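PDB 3HAZ: proline dehydrogenase from Bradyrhizobium japonicum USDA 110, which probably oxidises proline to glutamate in two steps, pairing an FAD-dependent proline dehydrogenase with an NAD-dependent aldehyde dehydrogenase-family module in one chain. Local coordinates for residues R513-G518 / E610-A615; T532-E537 / H591-L596; N643-R648 / A978-V983. All blocks are in the same frame, centred on the assembly; numbering follows the deposited sequence.

In the fold
The three contacts illustrate how one chain suits its chemistry to the place of each junction. All are partly buried. Contacts 1 and 2 are neighbours, their centres 16 Å apart, and they touch: Leu611 and Glu610 on helix 604-629 pack against Phe592, Ile593 and Leu596 on helix 589-598. No other chain of the assembly touches either. In contact 1 an arginine reads the polar atoms of an irregular segment, whereas contact 2 joins two helices by small apolar side chains and one histidine-carboxylate bond. Contact 3 stands apart, its centre about 44 Å from the centre of the chain and 32 Å from that of contact 1, at the subunit interface. There, backbone bonding between strands dominates.

Contact 1 of 3, residues R513-G518 / E610-A615; sequences RRNSRG and ELREAA
Arg612 reaches from its helix across the irregular segment 513-518 and supplies nearly all of the helix's share of the contact. The close-packed part lies at Ser516. Its OG accepts a hydrogen bond from Arg612 NE at 3.0 Å, tilted 22° from the guanidinium plane. Beside it the aliphatic part of the arginine is pressed against the loop backbone, with Arg517 O 3.3 Å from Arg612 CG. The chain then bends at chi3 (68°), which carries the guanidinium over to Ser516 and Asn515, while Gly518 N lies over one of its faces.

The direct bonds of Arg612 NH2 to the segment are looser: those to Asn515 OD1 (3.3 Å) and Ser516 O (3.2 Å) are both weak, the amide and guanidinium planes standing 49° apart. Its shorter bond, 2.7 Å, goes to a water that also accepts from Asn515 ND2, itself bonded to Pro505 O. On the exposed side Arg517 directs its CB away from the helix.

Ser516 OG is also hydrogen-bonded to Asp616 OD1, one turn along the helix, so the serine probably links the arginine to a carboxylate, while neutral oxygens, among them Glu357 O, take NH1 and NH2.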
loop_
_atom_site.group_PDB
_atom_site.type_symbol
_atom_site.label_atom_id
_atom_site.label_comp_id
_atom_site.label_asym_id
_atom_site.label_seq_id
_atom_site.Cartn_x
_atom_site.Cartn_y
_atom_site.Cartn_z
ATOM N N ARG A 513 -14.152 15.223 14.331
ATOM C CA ARG A 513 -14.477 16.525 14.902
ATOM C C ARG A 513 -13.825 16.690 16.265
ATOM O O ARG A 513 -13.335 15.723 16.843
ATOM C CB ARG A 513 -15.990 16.664 15.049
ATOM C CG ARG A 513 -16.564 15.734 16.092
ATOM C CD ARG A 513 -18.022 15.417 15.834
ATOM N NE ARG A 513 -18.338 14.085 16.334
ATOM C CZ ARG A 513 -18.829 13.841 17.541
ATOM N NH1 ARG A 513 -19.083 14.847 18.368
ATOM N NH2 ARG A 513 -19.074 12.595 17.914
ATOM N N ARG A 514 -13.815 17.917 16.780
ATOM C CA ARG A 514 -13.381 18.143 18.151
ATOM C C ARG A 514 -14.485 17.770 19.141
ATOM O O ARG A 514 -15.671 17.735 18.798
ATOM C CB ARG A 514 -12.932 19.593 18.372
ATOM C CG ARG A 514 -13.440 20.572 17.336
ATOM C CD ARG A 514 -12.308 21.088 16.462
ATOM N NE ARG A 514 -11.790 22.365 16.949
ATOM C CZ ARG A 514 -10.721 22.980 16.452
ATOM N NH1 ARG A 514 -10.329 24.143 16.958
ATOM N NH2 ARG A 514 -10.041 22.431 15.453
ATOM N N ASN A 515 -14.080 17.474 20.368
ATOM C CA ASN A 515 -15.008 17.127 21.430
ATOM C C ASN A 515 -15.242 18.376 22.270
ATOM O O ASN A 515 -14.348 19.213 22.395
ATOM C CB ASN A 515 -14.407 16.017 22.291
ATOM C CG ASN A 515 -15.425 15.365 23.206
ATOM O OD1 ASN A 515 -16.617 15.680 23.170
ATOM N ND2 ASN A 515 -14.958 14.431 24.022
ATOM N N SER A 516 -16.437 18.525 22.827
ATOM C CA SER A 516 -16.695 19.660 23.707
ATOM C C SER A 516 -15.945 19.472 25.025
ATOM O O SER A 516 -15.584 18.351 25.385
ATOM C CB SER A 516 -18.194 19.816 23.963
ATOM O OG SER A 516 -18.790 18.572 24.281
ATOM N N ARG A 517 -15.712 20.565 25.742
ATOM C CA ARG A 517 -14.993 20.506 27.011
ATOM C C ARG A 517 -15.933 20.379 28.198
ATOM O O ARG A 517 -17.000 20.993 28.223
ATOM C CB ARG A 517 -14.128 21.750 27.202
ATOM C CG ARG A 517 -12.889 21.800 26.327
ATOM C CD ARG A 517 -12.033 22.994 26.725
ATOM N NE ARG A 517 -11.887 23.083 28.178
ATOM C CZ ARG A 517 -11.624 24.206 28.842
ATOM N NH1 ARG A 517 -11.510 24.183 30.165
ATOM N NH2 ARG A 517 -11.483 25.353 28.189
ATOM N N GLY A 518 -15.521 19.588 29.187
ATOM C CA GLY A 518 -16.266 19.445 30.424
ATOM C C GLY A 518 -15.479 19.998 31.598
ATOM O O GLY A 518 -14.496 20.710 31.411
ATOM N N GLU A 610 -25.843 19.853 28.901
ATOM C CA GLU A 610 -26.648 20.328 27.778
ATOM C C GLU A 610 -25.841 21.288 26.901
ATOM O O GLU A 610 -25.911 21.224 25.672
ATOM C CB GLU A 610 -27.958 20.981 28.236
ATOM C CG GLU A 610 -28.748 21.571 27.068
ATOM C CD GLU A 610 -30.215 21.847 27.369
ATOM O OE1 GLU A 610 -30.619 21.842 28.553
ATOM O OE2 GLU A 610 -30.969 22.082 26.403
ATOM N N LEU A 611 -25.073 22.173 27.534
ATOM C CA LEU A 611 -24.187 23.065 26.789
ATOM C C LEU A 611 -23.250 22.251 25.890
ATOM O O LEU A 611 -23.132 22.531 24.700
ATOM C CB LEU A 611 -23.392 23.976 27.734
ATOM C CG LEU A 611 -22.486 25.064 27.122
ATOM C CD1 LEU A 611 -21.228 24.474 26.487
ATOM C CD2 LEU A 611 -23.239 25.912 26.112
ATOM N N ARG A 612 -22.592 21.245 26.460
ATOM C CA ARG A 612 -21.724 20.367 25.674
ATOM C C ARG A 612 -22.473 19.743 24.492
ATOM O O ARG A 612 -21.978 19.735 23.367
ATOM C CB ARG A 612 -21.103 19.263 26.547
ATOM C CG ARG A 612 -19.985 19.734 27.483
ATOM C CD ARG A 612 -19.268 18.552 28.127
ATOM N NE ARG A 612 -18.509 17.776 27.148
ATOM C CZ ARG A 612 -18.112 16.518 27.326
ATOM N NH1 ARG A 612 -18.404 15.875 28.450
ATOM N NH2 ARG A 612 -17.426 15.894 26.373
ATOM N N GLU A 613 -23.664 19.218 24.763
ATOM C CA GLU A 613 -24.482 18.565 23.744
ATOM C C GLU A 613 -24.823 19.514 22.589
ATOM O O GLU A 613 -24.810 19.119 21.420
ATOM C CB GLU A 613 -25.772 18.035 24.381
ATOM C CG GLU A 613 -26.648 17.211 23.453
ATOM C CD GLU A 613 -27.940 16.766 24.113
ATOM O OE1 GLU A 613 -28.113 17.038 25.317
ATOM O OE2 GLU A 613 -28.784 16.145 23.430
ATOM N N ALA A 614 -25.146 20.760 22.924
ATOM C CA ALA A 614 -25.467 21.762 21.915
ATOM C C ALA A 614 -24.290 21.962 20.970
ATOM O O ALA A 614 -24.459 21.959 19.750
ATOM C CB ALA A 614 -25.863 23.090 22.575
ATOM N N ALA A 615 -23.097 22.127 21.537
ATOM C CA ALA A 615 -21.884 22.298 20.736
ATOM C C ALA A 615 -21.550 21.034 19.956
ATOM O O ALA A 615 -21.076 21.109 18.830
ATOM C CB ALA A 615 -20.705 22.708 21.613
HETATM O O HOH W 1 -16.547 13.388 26.003
#

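Contact 2 of 3, residues T532-E537 / H591-L596; sequences TDVKAE and HFIALL
Glu537 and His591 meet at about a right angle, the carboxylate and imidazole planes 88° apart. The two groups use their geometry differently: His591 ND1 donates to Glu537 OE1 at 3.2 Å with the acceptor close to the plane of the ring, whereas the nitrogen approaches that oxygen from above the carboxylate, 44° out of its plane. The bond is therefore edge-on for the histidine but not for the glutamate. With CG anti to its carbonyl carbon (chi1 -68°), Glu537 sets that atom 3.5 Å from His591 CA, and a bend at chi2 then turns the carboxylate toward ND1. A water accepts from His591 N and donates weakly to Glu537 OE2, making a second, looser link between the same residues.

Next to this polar pair the surfaces are apolar. Val534 divides its two methyls between neighbouring residues of the facing helix: CG2 meets Ile593 CG2 at 3.6 Å, the side chains crossing at about a right angle, while CG1 meets Ala594, 3.9 Å from its CA. The Ala594 methyl also touches Glu537 CB at 3.7 Å. Behind, Ile593 packs on Leu604 and Ala607 of helix 604-629.

An alanine at the point of close approach is characteristic of tight helix-helix packing, and the CA atoms of Val534 and Ala594 are 5.4 Å apart. The histidine-carboxylate bond lies beside this point, and together they join the last turn of helix 524-536 and the residue that follows, Glu537, to helix 589-598 within the helical part of the aldehyde dehydrogenase-family region.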
loop_
_atom_site.group_PDB
_atom_site.type_symbol
_atom_site.label_atom_id
_atom_site.label_comp_id
_atom_site.label_asym_id
_atom_site.label_seq_id
_atom_site.Cartn_x
_atom_site.Cartn_y
_atom_site.Cartn_z
ATOM N N THR A 532 -18.225 30.373 40.081
ATOM C CA THR A 532 -18.008 31.812 40.036
ATOM C C THR A 532 -18.419 32.393 38.685
ATOM O O THR A 532 -19.141 33.386 38.621
ATOM C CB THR A 532 -16.529 32.152 40.300
ATOM O OG1 THR A 532 -16.183 31.774 41.639
ATOM C CG2 THR A 532 -16.276 33.644 40.115
ATOM N N ASP A 533 -17.962 31.761 37.608
ATOM C CA ASP A 533 -18.260 32.231 36.261
ATOM C C ASP A 533 -19.763 32.284 36.021
ATOM O O ASP A 533 -20.285 33.284 35.529
ATOM C CB ASP A 533 -17.580 31.344 35.212
ATOM C CG ASP A 533 -16.065 31.520 35.187
ATOM O OD1 ASP A 533 -15.568 32.464 35.837
ATOM O OD2 ASP A 533 -15.374 30.719 34.520
ATOM N N VAL A 534 -20.459 31.209 36.382
ATOM C CA VAL A 534 -21.905 31.149 36.208
ATOM C C VAL A 534 -22.590 32.203 37.073
ATOM O O VAL A 534 -23.531 32.864 36.633
ATOM C CB VAL A 534 -22.464 29.746 36.534
ATOM C CG1 VAL A 534 -23.984 29.773 36.617
ATOM C CG2 VAL A 534 -21.994 28.733 35.486
ATOM N N LYS A 535 -22.108 32.362 38.302
ATOM C CA LYS A 535 -22.673 33.346 39.214
ATOM C C LYS A 535 -22.507 34.760 38.657
ATOM O O LYS A 535 -23.377 35.613 38.827
ATOM C CB LYS A 535 -22.028 33.235 40.596
ATOM C CG LYS A 535 -22.608 34.203 41.618
ATOM C CD LYS A 535 -21.966 34.030 42.983
ATOM C CE LYS A 535 -22.552 35.008 43.988
ATOM N NZ LYS A 535 -24.042 34.943 44.020
ATOM N N ALA A 536 -21.390 34.996 37.978
ATOM C CA ALA A 536 -21.106 36.305 37.399
ATOM C C ALA A 536 -22.089 36.668 36.286
ATOM O O ALA A 536 -22.339 37.843 36.035
ATOM C CB ALA A 536 -19.675 36.357 36.885
ATOM N N GLU A 537 -22.636 35.658 35.617
ATOM C CA GLU A 537 -23.582 35.893 34.529
ATOM C C GLU A 537 -24.963 36.231 35.073
ATOM O O GLU A 537 -25.563 35.449 35.812
ATOM C CB GLU A 537 -23.649 34.688 33.593
ATOM C CG GLU A 537 -22.376 34.459 32.802
ATOM C CD GLU A 537 -22.081 35.586 31.827
ATOM O OE1 GLU A 537 -23.039 36.183 31.290
ATOM O OE2 GLU A 537 -20.888 35.870 31.594
ATOM N N HIS A 591 -22.461 31.828 30.484
ATOM C CA HIS A 591 -23.669 32.566 30.157
ATOM C C HIS A 591 -24.830 31.622 29.861
ATOM O O HIS A 591 -25.927 31.782 30.394
ATOM C CB HIS A 591 -23.400 33.472 28.953
ATOM C CG HIS A 591 -24.606 34.201 28.453
ATOM N ND1 HIS A 591 -25.158 35.272 29.123
ATOM C CD2 HIS A 591 -25.349 34.033 27.334
ATOM C CE1 HIS A 591 -26.200 35.723 28.445
ATOM N NE2 HIS A 591 -26.339 34.986 27.357
ATOM N N PHE A 592 -24.589 30.633 29.010
ATOM C CA PHE A 592 -25.641 29.686 28.649
ATOM C C PHE A 592 -25.984 28.717 29.780
ATOM O O PHE A 592 -27.142 28.336 29.949
ATOM C CB PHE A 592 -25.281 28.936 27.363
ATOM C CG PHE A 592 -25.458 29.765 26.125
ATOM C CD1 PHE A 592 -24.387 30.448 25.572
ATOM C CD2 PHE A 592 -26.702 29.879 25.527
ATOM C CE1 PHE A 592 -24.550 31.225 24.438
ATOM C CE2 PHE A 592 -26.875 30.656 24.387
ATOM C CZ PHE A 592 -25.795 31.326 23.843
ATOM N N ILE A 593 -24.982 28.318 30.553
ATOM C CA ILE A 593 -25.236 27.485 31.722
ATOM C C ILE A 593 -26.105 28.270 32.705
ATOM O O ILE A 593 -27.036 27.721 33.299
ATOM C CB ILE A 593 -23.930 27.023 32.391
ATOM C CG1 ILE A 593 -23.246 25.959 31.525
ATOM C CG2 ILE A 593 -24.201 26.474 33.801
ATOM C CD1 ILE A 593 -21.857 25.581 31.999
ATOM N N ALA A 594 -25.818 29.560 32.849
ATOM C CA ALA A 594 -26.606 30.420 33.736
ATOM C C ALA A 594 -28.064 30.458 33.300
ATOM O O ALA A 594 -28.971 30.376 34.128
ATOM C CB ALA A 594 -26.029 31.839 33.777
ATOM N N LEU A 595 -28.279 30.588 31.994
ATOM C CA LEU A 595 -29.628 30.597 31.436
ATOM C C LEU A 595 -30.346 29.273 31.676
ATOM O O LEU A 595 -31.518 29.253 32.051
ATOM C CB LEU A 595 -29.593 30.913 29.938
ATOM C CG LEU A 595 -29.916 32.350 29.515
ATOM C CD1 LEU A 595 -29.231 33.369 30.412
ATOM C CD2 LEU A 595 -29.546 32.576 28.054
ATOM N N LEU A 596 -29.635 28.171 31.459
ATOM C CA LEU A 596 -30.196 26.840 31.650
ATOM C C LEU A 596 -30.644 26.627 33.094
ATOM O O LEU A 596 -31.635 25.946 33.363
ATOM C CB LEU A 596 -29.175 25.773 31.256
ATOM C CG LEU A 596 -28.928 25.611 29.756
ATOM C CD1 LEU A 596 -27.695 24.755 29.501
ATOM C CD2 LEU A 596 -30.159 25.023 29.066
HETATM O O HOH W 2 -19.938 33.518 29.197
#

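Contact 3 of 3, residues N643-R648 / A978-V983; sequences NALTMR and ATEQTV
Arg648 and Gln981 reach diagonally between successive hydrogen-bonded pairs of two antiparallel strands, on the same face, and their conformations let them meet. Gln981 is extended, CG anti to its own nitrogen (chi1 -178°), while Arg648 bends at chi3 (48°). Its NH2 donates to Gln981 OE1 at 2.9 Å, with the oxygen near the guanidinium plane and the amide turned 89° against it. Arg648 NH1 and NH2 also bond to Asp933 O and Ile932 O of the second subunit, and Gln981 NE2 to its Val937 O. Replacing this arginine with alanine would probably leave Gln981 OE1 and those two carbonyls without their donor and weaken the join between subunits.

On the opposite face Met647 lays SD alongside Glu980 CG at 3.7 Å, and Leu645 CD1 touches Thr982 OG1 at 3.6 Å, an oxygen whose main polar partner is Pro955 of the second subunit. Beneath these side chains, hydrogen-bonded pairs at Ala644-Val983, Thr646-Gln981 and Arg648-Thr979 alternate with non-hydrogen-bonded ones; Thr646 N to Gln981 O is 2.8 Å.

Strand 641-656 pairs with 633-634 as well as with 978-986, Met647 and Ala978 pack on Phe629 of helix 604-629, and Thr982 and Val983 continue the sheet into a parallel strand of the second subunit.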
loop_
_atom_site.group_PDB
_atom_site.type_symbol
_atom_site.label_atom_id
_atom_site.label_comp_id
_atom_site.label_asym_id
_atom_site.label_seq_id
_atom_site.Cartn_x
_atom_site.Cartn_y
_atom_site.Cartn_z
ATOM N N ASN A 643 -23.853 10.461 -14.796
ATOM C CA ASN A 643 -24.982 10.402 -13.880
ATOM C C ASN A 643 -24.532 10.801 -12.489
ATOM O O ASN A 643 -23.672 10.153 -11.902
ATOM C CB ASN A 643 -25.585 8.999 -13.851
ATOM C CG ASN A 643 -26.234 8.621 -15.163
ATOM O OD1 ASN A 643 -27.392 8.957 -15.415
ATOM N ND2 ASN A 643 -25.490 7.916 -16.010
ATOM N N ALA A 644 -25.109 11.875 -11.965
ATOM C CA ALA A 644 -24.682 12.409 -10.683
ATOM C C ALA A 644 -25.862 12.627 -9.744
ATOM O O ALA A 644 -26.866 13.239 -10.120
ATOM C CB ALA A 644 -23.906 13.704 -10.889
ATOM N N LEU A 645 -25.729 12.127 -8.517
ATOM C CA LEU A 645 -26.756 12.281 -7.488
ATOM C C LEU A 645 -26.367 13.384 -6.502
ATOM O O LEU A 645 -25.251 13.398 -5.967
ATOM C CB LEU A 645 -26.957 10.956 -6.739
ATOM C CG LEU A 645 -28.053 10.866 -5.669
ATOM C CD1 LEU A 645 -29.443 11.095 -6.264
ATOM C CD2 LEU A 645 -27.999 9.513 -4.966
ATOM N N THR A 646 -27.284 14.318 -6.274
ATOM C CA THR A 646 -27.038 15.399 -5.327
ATOM C C THR A 646 -28.170 15.473 -4.309
ATOM O O THR A 646 -29.221 14.860 -4.494
ATOM C CB THR A 646 -26.885 16.766 -6.039
ATOM O OG1 THR A 646 -28.006 16.987 -6.895
ATOM C CG2 THR A 646 -25.621 16.802 -6.885
ATOM N N MET A 647 -27.941 16.222 -3.236
ATOM C CA MET A 647 -28.935 16.427 -2.190
ATOM C C MET A 647 -29.108 17.916 -1.964
ATOM O O MET A 647 -28.155 18.617 -1.629
ATOM C CB MET A 647 -28.470 15.795 -0.886
ATOM C CG MET A 647 -27.940 14.398 -1.046
ATOM S SD MET A 647 -29.257 13.212 -0.838
ATOM C CE MET A 647 -29.388 13.262 0.943
ATOM N N ARG A 648 -30.327 18.397 -2.124
ATOM C CA ARG A 648 -30.573 19.822 -2.032
ATOM C C ARG A 648 -31.513 20.103 -0.872
ATOM O O ARG A 648 -32.277 19.230 -0.462
ATOM C CB ARG A 648 -31.166 20.327 -3.350
ATOM C CG ARG A 648 -30.386 19.867 -4.577
ATOM C CD ARG A 648 -31.011 20.351 -5.886
ATOM N NE ARG A 648 -31.329 21.776 -5.851
ATOM C CZ ARG A 648 -31.305 22.581 -6.911
ATOM N NH1 ARG A 648 -31.615 23.864 -6.764
ATOM N NH2 ARG A 648 -30.964 22.114 -8.110
ATOM N N ALA A 978 -33.269 16.876 3.404
ATOM C CA ALA A 978 -32.936 17.237 2.029
ATOM C C ALA A 978 -33.733 16.429 1.016
ATOM O O ALA A 978 -34.430 15.482 1.374
ATOM C CB ALA A 978 -31.439 17.072 1.780
ATOM N N THR A 979 -33.628 16.817 -0.252
ATOM C CA THR A 979 -34.268 16.083 -1.326
ATOM C C THR A 979 -33.212 15.685 -2.350
ATOM O O THR A 979 -32.242 16.416 -2.562
ATOM C CB THR A 979 -35.396 16.928 -1.993
ATOM O OG1 THR A 979 -36.141 16.113 -2.902
ATOM C CG2 THR A 979 -34.820 18.120 -2.742
ATOM N N GLU A 980 -33.394 14.523 -2.973
ATOM C CA GLU A 980 -32.447 14.033 -3.975
ATOM C C GLU A 980 -32.684 14.629 -5.362
ATOM O O GLU A 980 -33.817 14.914 -5.743
ATOM C CB GLU A 980 -32.543 12.518 -4.104
ATOM C CG GLU A 980 -31.943 11.710 -2.960
ATOM C CD GLU A 980 -32.522 10.315 -2.919
ATOM O OE1 GLU A 980 -31.864 9.374 -3.413
ATOM O OE2 GLU A 980 -33.660 10.170 -2.427
ATOM N N GLN A 981 -31.609 14.769 -6.128
ATOM C CA GLN A 981 -31.707 15.170 -7.527
ATOM C C GLN A 981 -30.669 14.432 -8.359
ATOM O O GLN A 981 -29.475 14.479 -8.063
ATOM C CB GLN A 981 -31.525 16.679 -7.687
ATOM C CG GLN A 981 -31.678 17.162 -9.127
ATOM C CD GLN A 981 -31.774 18.668 -9.223
ATOM O OE1 GLN A 981 -30.777 19.372 -9.075
ATOM N NE2 GLN A 981 -32.982 19.174 -9.476
ATOM N N THR A 982 -31.136 13.747 -9.395
ATOM C CA THR A 982 -30.252 13.064 -10.328
ATOM C C THR A 982 -30.112 13.886 -11.603
ATOM O O THR A 982 -31.109 14.281 -12.211
ATOM C CB THR A 982 -30.810 11.682 -10.694
ATOM O OG1 THR A 982 -31.014 10.919 -9.498
ATOM C CG2 THR A 982 -29.861 10.942 -11.640
ATOM N N VAL A 983 -28.872 14.153 -11.998
ATOM C CA VAL A 983 -28.595 14.814 -13.268
ATOM C C VAL A 983 -27.899 13.839 -14.209
ATOM O O VAL A 983 -26.839 13.288 -13.892
ATOM C CB VAL A 983 -27.721 16.061 -13.087
ATOM C CG1 VAL A 983 -27.285 16.600 -14.447
ATOM C CG2 VAL A 983 -28.469 17.126 -12.289
#